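RsfP (Uncultured bacterium, PDB 4GLJ) probably catalyses the phosphorolysis of methylthioadenosine, releasing adenine and methylthioribose 1-phosphate, and binds the dye rhodamine B. Local coordinates at residues A[126-131]-A[204-209]; A[131-136]-A[286-291]; A[34-39]-A[49-54]; A[12-17]-A[58-63]; A[112-117]-A[141-146]. One frame throughout, in Å; residues are numbered along the deposited sequence. Where two conformers were deposited one is given.

Contact 1: residues A[126-131]-A[204-209]; sequences STFFGD and AKLARE
Glu-209, at the C-terminal end of helix 200-209, reaches the loop residues Thr-127 and Phe-128, where an ST turn presents two donors. Its extended side chain uses the syn lone pair of each oxygen. Glu-209 OE2 accepts from Thr-127 OG1 (2.7 Å), and Glu-209 OE1 accepts from Phe-128 N (2.8 Å, 166° at the hydrogen). Thr-127 holds its hydroxyl opposite its own backbone N (chi1 -179°). From there Thr-127 OG1 also accepts from Phe-129 N at 2.8 Å, which closes the ST turn. A leucine here in place of the glutamate would probably leave the Thr-127 hydroxyl and the Phe-128 N-H without their acceptors, and the loop less firmly tied to the helix. Phe-129 CD1, at the ring edge, meets Glu-209 CD at 3.5 Å. Gln-178 of the second subunit bonds to Glu-209 OE2, so the carboxylate also joins the trimer interface.

Leu-206 supplies the apolar part. Its CD2 sits over one face of the Phe-128 ring, 3.9 Å from the centroid and 19° off the normal. Ser-126 O meets Lys-205 CB, and Lys-205 NZ forms a salt bridge with Asp-119. A water accepts from both Ser-126 OG (2.8 Å) and Lys-205 NZ (3.1 Å).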
# COMPACT_ATOMS: atom_id res chain seq x y z
N SER A 126 -7.92 8.79 0.50
CA SER A 126 -8.54 8.52 -0.81
C SER A 126 -10.10 8.54 -0.75
O SER A 126 -10.77 8.04 -1.66
CB SER A 126 -8.02 7.17 -1.35
OG SER A 126 -8.28 6.19 -0.33
N THR A 127 -10.63 9.21 0.27
CA THR A 127 -12.08 9.37 0.43
C THR A 127 -12.33 10.61 1.26
O THR A 127 -11.49 11.08 2.05
CB THR A 127 -12.71 8.13 1.13
OG1 THR A 127 -14.12 8.30 1.27
CG2 THR A 127 -12.13 7.92 2.54
N PHE A 128 -13.53 11.14 1.10
CA PHE A 128 -13.98 12.22 1.91
C PHE A 128 -14.71 11.65 3.10
O PHE A 128 -15.07 12.39 4.00
CB PHE A 128 -15.04 13.04 1.17
CG PHE A 128 -14.49 13.87 0.08
CD1 PHE A 128 -13.75 15.04 0.35
CD2 PHE A 128 -14.80 13.58 -1.25
CE1 PHE A 128 -13.28 15.85 -0.67
CE2 PHE A 128 -14.32 14.41 -2.27
CZ PHE A 128 -13.59 15.56 -2.00
N PHE A 129 -14.94 10.32 3.08
CA PHE A 129 -15.75 9.70 4.11
C PHE A 129 -14.97 9.18 5.31
O PHE A 129 -13.75 9.20 5.31
CB PHE A 129 -16.68 8.65 3.45
CG PHE A 129 -17.71 9.36 2.56
CD1 PHE A 129 -17.46 9.59 1.19
CD2 PHE A 129 -18.84 9.93 3.14
CE1 PHE A 129 -18.40 10.31 0.41
CE2 PHE A 129 -19.77 10.64 2.38
CZ PHE A 129 -19.51 10.88 1.02
N GLY A 130 -15.67 8.70 6.33
CA GLY A 130 -15.00 8.36 7.58
C GLY A 130 -15.36 9.46 8.56
O GLY A 130 -16.07 10.44 8.20
N ASP A 131 -14.95 9.26 9.83
CA ASP A 131 -15.16 10.24 10.88
C ASP A 131 -16.57 10.80 10.92
O ASP A 131 -16.73 12.05 10.99
CB ASP A 131 -14.12 11.39 10.79
CG ASP A 131 -14.13 12.29 12.03
OD1 ASP A 131 -14.56 11.85 13.14
OD2 ASP A 131 -13.69 13.46 11.91
N ALA A 204 -9.49 10.47 -9.11
CA ALA A 204 -10.69 9.87 -9.75
C ALA A 204 -11.75 9.40 -8.71
O ALA A 204 -12.97 9.50 -8.96
CB ALA A 204 -10.35 8.70 -10.70
N LYS A 205 -11.27 8.80 -7.60
CA LYS A 205 -12.17 8.35 -6.51
C LYS A 205 -12.93 9.57 -5.90
O LYS A 205 -14.12 9.50 -5.59
CB LYS A 205 -11.31 7.64 -5.40
CG LYS A 205 -10.83 6.25 -5.87
CD LYS A 205 -9.95 5.62 -4.77
CE LYS A 205 -9.76 4.15 -5.19
NZ LYS A 205 -8.69 3.43 -4.38
N LEU A 206 -12.19 10.60 -5.56
CA LEU A 206 -12.74 11.79 -4.94
C LEU A 206 -13.76 12.50 -5.86
O LEU A 206 -14.82 12.94 -5.41
CB LEU A 206 -11.59 12.75 -4.52
CG LEU A 206 -10.71 12.07 -3.41
CD1 LEU A 206 -9.38 12.82 -3.22
CD2 LEU A 206 -11.46 11.98 -2.06
N ALA A 207 -13.43 12.58 -7.14
CA ALA A 207 -14.34 13.19 -8.14
C ALA A 207 -15.63 12.36 -8.15
O ALA A 207 -16.75 12.92 -8.19
CB ALA A 207 -13.67 13.18 -9.54
N ARG A 208 -15.51 11.02 -8.10
CA ARG A 208 -16.71 10.18 -8.11
C ARG A 208 -17.56 10.43 -6.85
O ARG A 208 -18.79 10.57 -6.92
CB ARG A 208 -16.33 8.70 -8.21
CG ARG A 208 -17.49 7.73 -8.37
CD ARG A 208 -18.46 7.97 -9.56
NE ARG A 208 -17.70 8.07 -10.82
CZ ARG A 208 -17.41 7.01 -11.59
NH1 ARG A 208 -17.86 5.78 -11.24
NH2 ARG A 208 -16.78 7.17 -12.76
N GLU A 209 -16.90 10.50 -5.68
CA GLU A 209 -17.63 10.78 -4.43
C GLU A 209 -18.29 12.14 -4.45
O GLU A 209 -19.29 12.36 -3.72
CB GLU A 209 -16.70 10.73 -3.22
CG GLU A 209 -16.23 9.31 -2.92
CD GLU A 209 -15.40 9.23 -1.66
OE1 GLU A 209 -14.94 10.31 -1.18
OE2 GLU A 209 -15.19 8.07 -1.15
O HOH W 1 -9.71 4.09 -1.57

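Contact 2: residues A[131-136]-A[286-291]; sequences DGAVAH and AETKTR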
# COMPACT_ATOMS: atom_id res chain seq x y z
N ASP A 131 -14.95 9.26 9.83
CA ASP A 131 -15.16 10.24 10.88
C ASP A 131 -16.57 10.80 10.92
O ASP A 131 -16.73 12.05 10.99
CB ASP A 131 -14.12 11.39 10.79
CG ASP A 131 -14.13 12.29 12.03
OD1 ASP A 131 -14.56 11.85 13.14
OD2 ASP A 131 -13.69 13.46 11.91
N GLY A 132 -17.59 9.93 10.93
CA GLY A 132 -18.97 10.46 11.01
C GLY A 132 -19.93 10.15 9.85
O GLY A 132 -21.14 10.28 10.02
N ALA A 133 -19.42 9.70 8.71
CA ALA A 133 -20.25 9.43 7.52
C ALA A 133 -19.63 8.26 6.77
O ALA A 133 -18.41 8.25 6.60
CB ALA A 133 -20.26 10.63 6.64
N VAL A 134 -20.45 7.30 6.34
CA VAL A 134 -19.98 6.11 5.60
C VAL A 134 -20.66 6.13 4.23
O VAL A 134 -21.93 6.32 4.14
CB VAL A 134 -20.42 4.81 6.37
CG1 VAL A 134 -20.08 3.51 5.60
CG2 VAL A 134 -19.83 4.76 7.78
N ALA A 135 -19.87 5.92 3.18
CA ALA A 135 -20.39 5.84 1.80
C ALA A 135 -19.45 4.94 1.03
O ALA A 135 -18.20 4.96 1.23
CB ALA A 135 -20.42 7.22 1.12
N HIS A 136 -20.02 4.18 0.10
CA HIS A 136 -19.20 3.26 -0.71
C HIS A 136 -19.52 3.45 -2.19
O HIS A 136 -20.34 2.75 -2.71
CB HIS A 136 -19.51 1.84 -0.28
CG HIS A 136 -19.02 1.51 1.11
ND1 HIS A 136 -17.69 1.26 1.38
CD2 HIS A 136 -19.69 1.45 2.32
CE1 HIS A 136 -17.56 1.04 2.70
NE2 HIS A 136 -18.78 1.11 3.27
N ALA A 286 -23.18 17.77 13.37
CA ALA A 286 -23.06 19.15 12.76
C ALA A 286 -21.68 19.28 12.09
O ALA A 286 -21.51 19.90 10.98
CB ALA A 286 -23.23 20.23 13.80
N GLU A 287 -20.68 18.73 12.76
CA GLU A 287 -19.30 18.88 12.27
C GLU A 287 -19.14 18.11 10.94
O GLU A 287 -18.51 18.58 9.95
CB GLU A 287 -18.30 18.39 13.35
CG GLU A 287 -16.86 18.36 12.81
CD GLU A 287 -15.77 17.90 13.80
OE1 GLU A 287 -16.09 17.49 14.94
OE2 GLU A 287 -14.58 17.98 13.43
N THR A 288 -19.72 16.90 10.91
CA THR A 288 -19.63 16.06 9.69
C THR A 288 -20.40 16.71 8.51
O THR A 288 -19.86 16.84 7.39
CB THR A 288 -20.15 14.64 10.00
OG1 THR A 288 -19.29 14.09 11.02
CG2 THR A 288 -20.16 13.72 8.75
N LYS A 289 -21.66 17.09 8.77
CA LYS A 289 -22.45 17.71 7.69
C LYS A 289 -21.73 18.94 7.12
O LYS A 289 -21.80 19.18 5.94
CB LYS A 289 -23.81 18.20 8.20
CG LYS A 289 -24.87 17.14 8.16
CD LYS A 289 -26.27 17.75 8.44
CE LYS A 289 -26.44 18.36 9.85
NZ LYS A 289 -25.98 17.56 11.04
N THR A 290 -21.07 19.70 7.99
CA THR A 290 -20.44 20.96 7.61
C THR A 290 -19.25 20.61 6.74
O THR A 290 -19.07 21.21 5.68
CB THR A 290 -19.98 21.78 8.84
OG1 THR A 290 -21.08 21.99 9.73
CG2 THR A 290 -19.37 23.12 8.41
N ARG A 291 -18.47 19.62 7.15
CA ARG A 291 -17.29 19.21 6.39
C ARG A 291 -17.71 18.65 5.01
O ARG A 291 -16.99 18.77 4.02
CB ARG A 291 -16.54 18.12 7.18
CG ARG A 291 -15.13 17.83 6.70
CD ARG A 291 -14.36 16.79 7.55
NE ARG A 291 -15.12 15.55 7.73
CZ ARG A 291 -15.72 15.19 8.86
NH1 ARG A 291 -15.67 15.94 9.99
NH2 ARG A 291 -16.39 14.07 8.88
O HOH W 2 -16.79 15.03 12.23
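Arg-291 and Asp-131 provide the direct polar link between helix 286-291 and loop 131-136. Arg-291 NH2 donates to Asp-131 O at 2.9 Å. The bond is bent, with 135° at the hydrogen, and the donor comes from above the carbonyl plane. The arginine chain bends at chi3 (52°), which brings NH2 to Asp-131 O.

The charges meet differently. Asp-131 OD2 lies over one face of the guanidinium, 3.7 Å from Arg-291 NH1, with the two planes only 11° apart. This is a long salt bridge made by charge alone, since no N-H points at the oxygen. Glu-287 OE2 stands 4.9 Å from Asp-131 OD2, and Arg-291 probably offsets the repulsion.

The arrangement is a short helix near the C-terminus laid against an interface loop of the trimeric assembly. Asp-131 N bonds to Glu-75 of the second subunit, and His-136 touches a bound rhodamine B.

A water completes the polar side. It lies in the guanidinium plane and accepts from Arg-291 NH1 at 2.7 Å. It also bonds to Thr-288 OG1 (2.9 Å) and donates weakly to Asp-131 OD2. Thr-288 OG1 has a further partner in Ser-285.

Apolar contact is small. Thr-288 CG2 meets Ala-133 CB at 3.7 Å. Close backbone packing is separate from this: Gly-132, with no side chain between, brings its CA to 3.6 Å from Thr-288 OG1.

Contact 3: residues A[34-39]-A[49-54]; sequences RSVKIE and IVLGEL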
# COMPACT_ATOMS: atom_id res chain seq x y z
N ARG A 34 -9.42 35.23 -14.38
CA ARG A 34 -9.49 35.79 -13.01
C ARG A 34 -9.24 34.63 -12.06
O ARG A 34 -9.64 33.47 -12.38
CB ARG A 34 -10.84 36.48 -12.71
CG ARG A 34 -12.09 35.56 -12.69
CD ARG A 34 -12.76 35.56 -14.05
NE ARG A 34 -14.05 34.88 -14.12
CZ ARG A 34 -14.63 34.55 -15.27
NH1 ARG A 34 -14.03 34.83 -16.41
NH2 ARG A 34 -15.80 33.92 -15.30
N SER A 35 -8.54 34.89 -10.96
CA SER A 35 -8.16 33.82 -10.03
C SER A 35 -9.07 33.82 -8.82
O SER A 35 -9.44 34.89 -8.33
CB SER A 35 -6.73 34.04 -9.55
OG SER A 35 -5.82 33.70 -10.56
N VAL A 36 -9.43 32.65 -8.31
CA VAL A 36 -10.22 32.62 -7.09
C VAL A 36 -9.48 31.74 -6.07
O VAL A 36 -8.96 30.66 -6.43
CB VAL A 36 -11.69 32.18 -7.31
CG1 VAL A 36 -12.41 33.21 -8.20
CG2 VAL A 36 -11.76 30.80 -7.93
N LYS A 37 -9.37 32.24 -4.84
CA LYS A 37 -8.82 31.47 -3.74
C LYS A 37 -10.04 30.89 -3.05
O LYS A 37 -10.95 31.61 -2.69
CB LYS A 37 -8.03 32.36 -2.76
CG LYS A 37 -7.06 31.56 -1.88
CD LYS A 37 -6.35 32.46 -0.85
CE LYS A 37 -5.05 33.05 -1.40
NZ LYS A 37 -4.27 31.96 -2.10
N ILE A 38 -10.10 29.58 -2.96
CA ILE A 38 -11.25 28.91 -2.37
C ILE A 38 -10.75 28.26 -1.07
O ILE A 38 -9.74 27.57 -1.10
CB ILE A 38 -11.82 27.88 -3.36
CG1 ILE A 38 -12.38 28.60 -4.58
CG2 ILE A 38 -12.87 27.01 -2.67
CD1 ILE A 38 -12.75 27.73 -5.75
N GLU A 39 -11.41 28.51 0.06
CA GLU A 39 -11.11 27.80 1.30
C GLU A 39 -11.91 26.50 1.29
O GLU A 39 -13.02 26.46 0.71
CB GLU A 39 -11.49 28.63 2.51
CG GLU A 39 -10.90 30.06 2.54
CD GLU A 39 -9.46 30.12 3.07
OE1 GLU A 39 -8.63 29.24 2.70
OE2 GLU A 39 -9.16 31.06 3.87
N ILE A 49 -7.54 28.72 -8.24
CA ILE A 49 -8.19 28.26 -9.44
C ILE A 49 -8.39 29.44 -10.42
O ILE A 49 -8.85 30.54 -10.04
CB ILE A 49 -9.47 27.56 -9.02
CG1 ILE A 49 -9.08 26.22 -8.36
CG2 ILE A 49 -10.42 27.33 -10.19
CD1 ILE A 49 -10.10 25.79 -7.36
N VAL A 50 -7.94 29.23 -11.66
CA VAL A 50 -8.16 30.25 -12.72
C VAL A 50 -9.49 29.99 -13.47
O VAL A 50 -9.78 28.87 -13.92
CB VAL A 50 -7.01 30.33 -13.75
CG1 VAL A 50 -7.33 31.39 -14.83
CG2 VAL A 50 -5.69 30.75 -13.11
N LEU A 51 -10.31 31.01 -13.55
CA LEU A 51 -11.56 30.98 -14.33
C LEU A 51 -11.41 31.86 -15.57
O LEU A 51 -10.88 32.96 -15.52
CB LEU A 51 -12.78 31.42 -13.51
CG LEU A 51 -13.03 30.51 -12.30
CD1 LEU A 51 -13.81 31.28 -11.26
CD2 LEU A 51 -13.80 29.28 -12.72
N GLY A 52 -11.90 31.35 -16.68
CA GLY A 52 -11.84 32.11 -17.91
C GLY A 52 -12.82 31.48 -18.87
O GLY A 52 -13.40 30.42 -18.56
N GLU A 53 -12.99 32.13 -20.02
CA GLU A 53 -13.90 31.66 -21.06
C GLU A 53 -13.10 31.21 -22.27
O GLU A 53 -12.16 31.86 -22.70
CB GLU A 53 -14.95 32.72 -21.45
CG GLU A 53 -16.11 32.78 -20.44
CD GLU A 53 -15.70 33.46 -19.13
OE1 GLU A 53 -14.93 34.46 -19.19
OE2 GLU A 53 -16.15 32.99 -18.04
N LEU A 54 -13.48 30.04 -22.77
CA LEU A 54 -12.99 29.49 -24.03
C LEU A 54 -14.24 29.58 -24.89
O LEU A 54 -15.24 28.93 -24.60
CB LEU A 54 -12.55 28.03 -23.75
CG LEU A 54 -11.27 27.43 -24.37
CD1 LEU A 54 -10.09 28.41 -24.29
CD2 LEU A 54 -10.94 26.10 -23.70
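Val-36 and Leu-51 form the apolar centre. Both methyls of Val-36, CG1 and CG2, lie 3.9 Å from Leu-51 CD1, and the two side chains cross at about a right angle. Ile-49 lies on the same face of the sheet, and its CD1 meets Ile-38 CD1 at 3.7 Å. Helix 78-87 covers these isoleucines through Ala-84.

Backbone bonds join the strands around this patch. Leu-51 N donates to Arg-34 O at 2.8 Å, and Val-36 N to Ile-49 O at 2.8 Å. Arg-34 N returns a bond to Leu-51 O. The bond from Ile-49 N to Val-36 O is weak. Ser-35 and Val-50 form the non-hydrogen-bonded pair and face the other way.

At the polar edge, Arg-34 bends at chi2 (-94°) and lays one guanidinium face over Leu-51 CB. It makes an end-on salt bridge with two nitrogens: Arg-34 NH1 to Glu-53 OE1 2.9 Å, Arg-34 NH2 to Glu-53 OE2 2.9 Å. The guanidinium and carboxylate planes are 25° apart, and each oxygen uses its syn lone pair. Thr-58 also bonds to Glu-53 OE2, and Arg-34 NH1 also donates to Asn-32 O.

Strand 33-36 is an edge strand within this chain, and with strands 49-54 and 57-63 it makes an antiparallel beta meander.

Contact 4: residues A[12-17]-A[58-63]; sequences NAADIA and TVAFLT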
# COMPACT_ATOMS: atom_id res chain seq x y z
N ASN A 12 -19.16 33.23 -9.12
CA ASN A 12 -18.13 32.42 -9.81
C ASN A 12 -18.49 30.92 -9.90
O ASN A 12 -18.55 30.23 -8.88
CB ASN A 12 -16.73 32.64 -9.18
CG ASN A 12 -15.99 33.86 -9.75
OD1 ASN A 12 -15.26 34.55 -9.03
ND2 ASN A 12 -16.16 34.13 -11.06
N ALA A 13 -18.77 30.45 -11.12
CA ALA A 13 -19.39 29.16 -11.34
C ALA A 13 -18.75 28.65 -12.63
O ALA A 13 -18.34 29.44 -13.48
CB ALA A 13 -20.91 29.31 -11.48
N ALA A 14 -18.58 27.34 -12.75
CA ALA A 14 -18.09 26.75 -13.96
C ALA A 14 -18.65 25.36 -13.99
O ALA A 14 -18.82 24.72 -12.97
CB ALA A 14 -16.59 26.71 -14.02
N ASP A 15 -19.00 24.91 -15.16
CA ASP A 15 -19.60 23.60 -15.28
C ASP A 15 -18.48 22.59 -15.56
O ASP A 15 -18.69 21.38 -15.42
CB ASP A 15 -20.50 23.70 -16.50
CG ASP A 15 -21.34 22.48 -16.73
OD1 ASP A 15 -22.05 22.08 -15.79
OD2 ASP A 15 -21.33 21.98 -17.89
N ILE A 16 -17.35 23.10 -16.03
CA ILE A 16 -16.29 22.28 -16.61
C ILE A 16 -14.95 22.73 -16.01
O ILE A 16 -14.74 23.95 -15.88
CB ILE A 16 -16.16 22.52 -18.14
CG1 ILE A 16 -17.48 22.19 -18.84
CG2 ILE A 16 -14.99 21.65 -18.71
CD1 ILE A 16 -17.56 22.74 -20.28
N ALA A 17 -14.11 21.76 -15.62
CA ALA A 17 -12.79 22.05 -15.07
C ALA A 17 -11.73 21.25 -15.74
O ALA A 17 -11.93 20.09 -16.12
CB ALA A 17 -12.78 21.83 -13.56
N THR A 58 -17.39 29.17 -19.76
CA THR A 58 -16.57 29.34 -18.55
C THR A 58 -15.94 28.01 -18.16
O THR A 58 -16.64 26.99 -18.06
CB THR A 58 -17.44 29.88 -17.39
OG1 THR A 58 -17.91 31.18 -17.75
CG2 THR A 58 -16.65 30.00 -16.09
N VAL A 59 -14.62 28.00 -17.97
CA VAL A 59 -13.89 26.77 -17.58
C VAL A 59 -13.07 27.13 -16.33
O VAL A 59 -12.59 28.26 -16.23
CB VAL A 59 -12.94 26.40 -18.71
CG1 VAL A 59 -12.18 25.19 -18.33
CG2 VAL A 59 -13.72 26.10 -20.00
N ALA A 60 -12.94 26.20 -15.38
CA ALA A 60 -12.02 26.35 -14.24
C ALA A 60 -10.73 25.56 -14.54
O ALA A 60 -10.79 24.40 -14.96
CB ALA A 60 -12.68 25.81 -12.97
N PHE A 61 -9.57 26.18 -14.32
CA PHE A 61 -8.28 25.54 -14.61
C PHE A 61 -7.54 25.45 -13.26
O PHE A 61 -7.41 26.46 -12.54
CB PHE A 61 -7.39 26.32 -15.61
CG PHE A 61 -6.05 25.64 -15.83
CD1 PHE A 61 -5.97 24.46 -16.60
CD2 PHE A 61 -4.88 26.10 -15.18
CE1 PHE A 61 -4.75 23.79 -16.76
CE2 PHE A 61 -3.65 25.41 -15.33
CZ PHE A 61 -3.59 24.27 -16.13
N LEU A 62 -7.12 24.24 -12.90
CA LEU A 62 -6.40 24.03 -11.61
C LEU A 62 -5.07 23.34 -11.98
O LEU A 62 -5.08 22.32 -12.66
CB LEU A 62 -7.24 23.14 -10.70
CG LEU A 62 -6.59 22.72 -9.36
CD1 LEU A 62 -5.93 23.97 -8.77
CD2 LEU A 62 -7.66 22.22 -8.41
N THR A 63 -3.93 23.94 -11.61
CA THR A 63 -2.61 23.31 -11.84
C THR A 63 -2.39 22.37 -10.73
O THR A 63 -2.21 22.81 -9.60
CB THR A 63 -1.47 24.34 -11.73
OG1 THR A 63 -1.80 25.41 -12.58
CG2 THR A 63 -0.19 23.70 -12.19
O HOH W 3 -19.18 26.64 -17.19
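Ala-60 CB meets both Ala-14 CB and Ala-17 CB, and this is the tightly packed part of the contact. Ala-60 CB lies 4.0 Å from Ala-17 CB and 4.1 Å from Ala-14 CB. Ala-60 N donates to Ile-16 O at 2.9 Å, nearly straight (168°) and in the carbonyl plane. The same oxygen receives a CA-H contact from Val-59. One step on, Ala-17 CA approaches Ala-60 O at 3.1 Å, a second CA-H...O contact.

Ala-60 also packs on Ile-49 and Leu-51 of strand 49-54, and Ala-17 on Val-90. Ile-16 and Val-59 point to the other face, where helix 237-263 covers them through Val-257.

These are parallel neighbours in the mixed central sheet of the phosphorylase fold. Strands 16-20 and 57-63 are not joined by a beta-alpha-beta crossover. The chain between them contains no helix and instead forms strands 33-36 and 49-54.

Toward Ala-13 and Thr-58 the pairing opens out. No direct bond joins Asp-15 N and Thr-58 O. A water fills the place, accepting from Asp-15 N at 2.7 Å and donating to Thr-58 O at 2.7 Å. The Asp-15 carboxylate turns away to Arg-91. Thr-58 has OG1 beside its backbone N (chi1 -64°), which puts CG2 anti to that N and brings this methyl within 3.2 Å of Ala-13 O and 3.9 Å of Ala-14 CB. Thr-58 OG1 is hydrogen-bonded to Glu-53 OE2. Ala-13 lies at the exposed margin, with its CB directed away from strand 57-63.

Contact 5: residues A[112-117]-A[141-146]; sequences VIPDQM and DPLCPE
Leu-143 and Pro-142 pack against Pro-114, Gln-116 and Met-117 in a mainly apolar contact. The loop leading into helix 145-157 meets strand 111-119 where the strand is bent at Asp-115. Leu-143 is the centre. Its CD1 lies 3.8 Å from Pro-114 CG and 3.5 Å from Pro-114 O. Met-117 crosses Leu-143 at about a right angle, with SD 3.7 Å from Leu-143 CD2. Met-117 was modelled in two conformers, so the exact spacing is uncertain. Met-117 CG also touches Pro-142 CG.

Gln-116 starts away from the loop but bends back at chi2 (-61°). Its amide comes across Pro-142 CD, with OE1 at 3.4 Å and NE2 at 3.5 Å. NE2 bonds to Ala-140 O, and OE1 accepts from Ala-183 N of the second subunit. Were this glutamine an alanine, Ala-140 O and Ala-183 N of the second subunit would probably lose their mates, and the tie between subunits would weaken.

The polar link across the contact is a water. It donates to Asp-115 O (2.8 Å) and to Leu-143 O (2.6 Å). Asp-141 OD2 forms a salt bridge with Arg-182 of the second subunit.

The arrangement is a loop ending in the helix N-cap residue Cys-144, packed on a bent strand of the central sheet beside the trimer interface.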
# COMPACT_ATOMS: atom_id res chain seq x y z
N VAL A 112 -3.42 9.04 -24.81
CA VAL A 112 -4.10 7.86 -24.40
C VAL A 112 -5.30 8.34 -23.58
O VAL A 112 -5.20 9.20 -22.69
CB VAL A 112 -3.18 6.93 -23.56
CG1 VAL A 112 -3.97 5.70 -23.13
CG2 VAL A 112 -1.99 6.46 -24.42
N ILE A 113 -6.45 7.77 -23.90
CA ILE A 113 -7.67 8.06 -23.10
C ILE A 113 -8.05 6.75 -22.37
O ILE A 113 -8.73 5.88 -22.93
CB ILE A 113 -8.89 8.48 -24.01
CG1 ILE A 113 -8.46 9.55 -25.03
CG2 ILE A 113 -10.10 8.92 -23.16
CD1 ILE A 113 -7.85 10.74 -24.37
N PRO A 114 -7.57 6.58 -21.17
CA PRO A 114 -7.81 5.26 -20.53
C PRO A 114 -9.27 5.07 -20.15
O PRO A 114 -10.04 6.07 -20.04
CB PRO A 114 -6.92 5.34 -19.27
CG PRO A 114 -6.81 6.83 -18.99
CD PRO A 114 -6.67 7.43 -20.39
N ASP A 115 -9.71 3.81 -20.04
CA ASP A 115 -11.03 3.59 -19.56
C ASP A 115 -10.94 2.91 -18.19
O ASP A 115 -11.96 2.80 -17.50
CB ASP A 115 -11.86 2.77 -20.58
CG ASP A 115 -11.30 1.35 -20.79
OD1 ASP A 115 -10.08 1.11 -20.65
OD2 ASP A 115 -12.09 0.46 -21.09
N GLN A 116 -9.73 2.46 -17.77
CA GLN A 116 -9.67 1.76 -16.49
C GLN A 116 -8.50 2.30 -15.73
O GLN A 116 -7.60 2.95 -16.31
CB GLN A 116 -9.54 0.22 -16.71
CG GLN A 116 -10.91 -0.49 -16.98
CD GLN A 116 -11.87 -0.31 -15.76
OE1 GLN A 116 -11.40 -0.26 -14.64
NE2 GLN A 116 -13.17 -0.13 -16.01
N MET A 117 -8.43 1.93 -14.45
CA MET A 117 -7.37 2.45 -13.57
C MET A 117 -7.11 1.41 -12.52
O MET A 117 -8.04 0.61 -12.17
CB MET A 117 -7.85 3.69 -12.83
CG MET A 117 -8.04 4.88 -13.71
SD MET A 117 -8.69 6.21 -12.72
CE MET A 117 -7.20 7.07 -12.25
N ASP A 141 -16.45 1.58 -13.30
CA ASP A 141 -16.00 2.34 -14.46
C ASP A 141 -15.41 3.68 -13.96
O ASP A 141 -16.18 4.64 -13.65
CB ASP A 141 -17.16 2.50 -15.51
CG ASP A 141 -17.70 1.17 -15.95
OD1 ASP A 141 -16.97 0.42 -16.61
OD2 ASP A 141 -18.84 0.82 -15.55
N PRO A 142 -14.07 3.73 -13.77
CA PRO A 142 -13.67 4.84 -12.95
C PRO A 142 -13.49 6.18 -13.71
O PRO A 142 -13.20 7.17 -13.04
CB PRO A 142 -12.28 4.41 -12.40
CG PRO A 142 -11.76 3.57 -13.56
CD PRO A 142 -12.96 2.73 -13.94
N LEU A 143 -13.55 6.14 -15.05
CA LEU A 143 -13.32 7.28 -15.96
C LEU A 143 -14.56 7.32 -16.85
O LEU A 143 -14.87 6.34 -17.51
CB LEU A 143 -12.09 6.98 -16.80
CG LEU A 143 -10.81 6.86 -15.93
CD1 LEU A 143 -9.66 6.12 -16.55
CD2 LEU A 143 -10.44 8.22 -15.30
N CYS A 144 -15.29 8.41 -16.79
CA CYS A 144 -16.65 8.53 -17.37
C CYS A 144 -16.55 8.30 -18.85
O CYS A 144 -15.88 9.05 -19.54
CB CYS A 144 -17.27 9.93 -17.10
SG CYS A 144 -18.79 10.38 -18.00
N PRO A 145 -17.22 7.26 -19.37
CA PRO A 145 -17.09 6.97 -20.82
C PRO A 145 -17.68 8.08 -21.73
O PRO A 145 -17.24 8.20 -22.85
CB PRO A 145 -17.95 5.69 -21.01
CG PRO A 145 -18.71 5.49 -19.75
CD PRO A 145 -18.04 6.27 -18.65
N GLU A 146 -18.68 8.83 -21.26
CA GLU A 146 -19.25 9.94 -22.05
C GLU A 146 -18.18 11.03 -22.25
O GLU A 146 -18.05 11.53 -23.34
CB GLU A 146 -20.52 10.51 -21.41
CG GLU A 146 -21.61 9.48 -21.16
CD GLU A 146 -22.34 9.06 -22.43
OE1 GLU A 146 -23.52 8.60 -22.33
OE2 GLU A 146 -21.78 9.22 -23.55
O HOH W 4 -14.50 3.83 -17.08

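Contacts 1 and 2 share Asp-131, and their centres are 11 Å apart. Phe-129 of contact 1 packs on Ala-135 of contact 2. Contact 1 reaches contact 5 through Arg-208, whose NH2 lies 2.7 Å from Asp-141 O, a probable hydrogen bond. Contacts 1, 2 and 5 all touch the second subunit. His-136 of contact 2 touches a bound rhodamine B directly. The Asp-141 side chain of contact 5 is about 7 Å from a bound rhodamine B, and that of Lys-205 in contact 1 about 11 Å. Contacts 3 and 4 form a separate group, with centres 7 Å apart, and no other chain touches them. Contact 3 is nested within the loop closed by contact 4. The centres of contacts 3 and 5 are 26 Å apart, yet both reach the same sheet.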